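Local coordinates for putative XRE-family transcriptional regulator (Rhodococcus sp., PDB 2OFY), which probably binds DNA as a small, largely helical transcriptional regulator of the XRE family, carrying a helix-turn-helix region, at residues 35-40 with 64-69. Sequence-based numbering, arbitrary orientation.
Sequences FDAGIS and ARVLDL
Val-66 sets CG1 anti to its backbone N (chi1 170°) and CG2 anti to its carbonyl carbon, a fork that spreads both methyls against Asp-36. Arg-65 next to it has CG between the backbone N and the carbonyl carbon (chi1 51°) and bends at chi2 (98°), after which the extended remainder of the chain carries the guanidinium across to the last turn of helix 30-37. CG2 of Val-66 does most of the apolar work: it lies against the peptide link between Asp-36 and Ala-37, 3.5 Å from Ala-37 N, and meets the methyl CB of Ala-37 at 3.9 Å. Val-66 CG1 rests on the methylene of Asp-36, 3.8 Å from Asp-36 CB. Val-66 CG2 also covers one face of the neighbouring Arg-65 guanidinium, 3.6 Å above its plane and displaced from its middle. Asp-36 O lies oblique to the guanidinium plane, 3.1 Å from Arg-65 NH2, at an angle too poor for a hydrogen bond. A water supplies the link instead, donating to Asp-36 O at 2.7 Å and accepting from Arg-65 NH1 at 2.9 Å. Within the helix-turn-helix region, the contact thus joins the C-terminal ends of helices 30-37 and 57-66, both closed by Schellman motifs; Ala-37 also packs on Val-63, as does Ile-39 beyond the helix end, while Leu-67 and Leu-69 pack on helix 8-25.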
loop_
_atom_site.group_PDB
_atom_site.type_symbol
_atom_site.label_atom_id
_atom_site.label_comp_id
_atom_site.label_asym_id
_atom_site.label_seq_id
_atom_site.Cartn_x
_atom_site.Cartn_y
_atom_site.Cartn_z
ATOM N N PHE A 35 -6.634 -12.740 -12.466
ATOM C CA PHE A 35 -7.116 -13.979 -11.827
ATOM C C PHE A 35 -6.245 -14.411 -10.642
ATOM O O PHE A 35 -6.786 -14.728 -9.579
ATOM C CB PHE A 35 -7.275 -15.147 -12.815
ATOM C CG PHE A 35 -7.665 -16.471 -12.151
ATOM C CD1 PHE A 35 -8.971 -16.706 -11.667
ATOM C CD2 PHE A 35 -6.722 -17.483 -11.986
ATOM C CE1 PHE A 35 -9.294 -17.913 -11.047
ATOM C CE2 PHE A 35 -7.048 -18.695 -11.363
ATOM C CZ PHE A 35 -8.341 -18.919 -10.898
ATOM N N ASP A 36 -4.922 -14.445 -10.831
ATOM C CA ASP A 36 -3.997 -14.908 -9.799
ATOM C C ASP A 36 -3.941 -13.934 -8.610
ATOM O O ASP A 36 -3.714 -14.373 -7.486
ATOM C CB ASP A 36 -2.553 -15.099 -10.370
ATOM C CG ASP A 36 -2.425 -16.299 -11.318
ATOM O OD1 ASP A 36 -3.383 -17.110 -11.476
ATOM O OD2 ASP A 36 -1.321 -16.465 -11.940
ATOM N N ALA A 37 -4.175 -12.653 -8.868
ATOM C CA ALA A 37 -4.165 -11.588 -7.827
ATOM C C ALA A 37 -5.522 -11.456 -7.134
ATOM O O ALA A 37 -5.671 -10.798 -6.089
ATOM C CB ALA A 37 -3.729 -10.239 -8.431
ATOM N N GLY A 38 -6.531 -12.076 -7.736
ATOM C CA GLY A 38 -7.900 -12.021 -7.204
ATOM C C GLY A 38 -8.607 -10.694 -7.466
ATOM O O GLY A 38 -9.470 -10.243 -6.657
ATOM N N ILE A 39 -8.345 -10.098 -8.615
ATOM C CA ILE A 39 -9.008 -8.836 -8.941
ATOM C C ILE A 39 -9.625 -8.875 -10.330
ATOM O O ILE A 39 -9.427 -9.858 -11.072
ATOM C CB ILE A 39 -8.024 -7.655 -8.837
ATOM C CG1 ILE A 39 -6.880 -7.776 -9.867
ATOM C CG2 ILE A 39 -7.497 -7.501 -7.371
ATOM C CD1 ILE A 39 -5.996 -6.455 -9.990
ATOM N N SER A 40 -10.374 -7.838 -10.707
ATOM C CA SER A 40 -10.913 -7.826 -12.066
ATOM C C SER A 40 -9.899 -7.273 -13.053
ATOM O O SER A 40 -9.000 -6.506 -12.674
ATOM C CB SER A 40 -12.160 -6.964 -12.150
ATOM O OG SER A 40 -11.847 -5.632 -11.788
ATOM N N ALA A 64 1.749 -7.361 -7.101
ATOM C CA ALA A 64 3.231 -7.464 -7.019
ATOM C C ALA A 64 3.678 -8.884 -6.774
ATOM O O ALA A 64 4.628 -9.382 -7.421
ATOM C CB ALA A 64 3.815 -6.471 -5.915
ATOM N N ARG A 65 3.011 -9.583 -5.860
ATOM C CA ARG A 65 3.402 -10.998 -5.612
ATOM C C ARG A 65 3.258 -11.861 -6.885
ATOM O O ARG A 65 4.131 -12.636 -7.197
ATOM C CB ARG A 65 2.702 -11.597 -4.419
ATOM C CG ARG A 65 1.237 -11.466 -4.361
ATOM C CD ARG A 65 0.501 -12.699 -4.842
ATOM N NE ARG A 65 -0.936 -12.569 -4.643
ATOM C CZ ARG A 65 -1.802 -13.534 -4.897
ATOM N NH1 ARG A 65 -1.339 -14.707 -5.350
ATOM N NH2 ARG A 65 -3.114 -13.343 -4.661
ATOM N N VAL A 66 2.161 -11.704 -7.625
ATOM C CA VAL A 66 1.925 -12.463 -8.863
ATOM C C VAL A 66 3.064 -12.177 -9.852
ATOM O O VAL A 66 3.519 -13.101 -10.578
ATOM C CB VAL A 66 0.537 -12.147 -9.482
ATOM C CG1 VAL A 66 0.382 -12.749 -10.913
ATOM C CG2 VAL A 66 -0.649 -12.635 -8.531
ATOM N N LEU A 67 3.532 -10.920 -9.869
ATOM C CA LEU A 67 4.576 -10.473 -10.803
ATOM C C LEU A 67 5.993 -10.688 -10.293
ATOM O O LEU A 67 6.961 -10.285 -10.976
ATOM C CB LEU A 67 4.370 -8.996 -11.182
ATOM C CG LEU A 67 2.998 -8.680 -11.768
ATOM C CD1 LEU A 67 2.939 -7.155 -11.911
ATOM C CD2 LEU A 67 2.856 -9.373 -13.167
ATOM N N ASP A 68 6.127 -11.347 -9.125
ATOM C CA ASP A 68 7.420 -11.523 -8.459
ATOM C C ASP A 68 8.182 -10.233 -8.351
ATOM O O ASP A 68 9.400 -10.163 -8.627
ATOM C CB ASP A 68 8.284 -12.542 -9.165
ATOM C CG ASP A 68 8.512 -13.736 -8.316
ATOM O OD1 ASP A 68 9.619 -13.818 -7.726
ATOM O OD2 ASP A 68 7.570 -14.563 -8.208
ATOM N N LEU A 69 7.452 -9.230 -7.912
ATOM C CA LEU A 69 7.987 -7.885 -7.854
ATOM C C LEU A 69 8.046 -7.497 -6.366
ATOM O O LEU A 69 7.107 -7.775 -5.630
ATOM C CB LEU A 69 7.043 -7.028 -8.690
ATOM C CG LEU A 69 7.256 -5.559 -8.857
ATOM C CD1 LEU A 69 8.552 -5.308 -9.645
ATOM C CD2 LEU A 69 6.006 -4.880 -9.541
HETATM O O HOH W 1 -2.647 -16.772 -6.923
#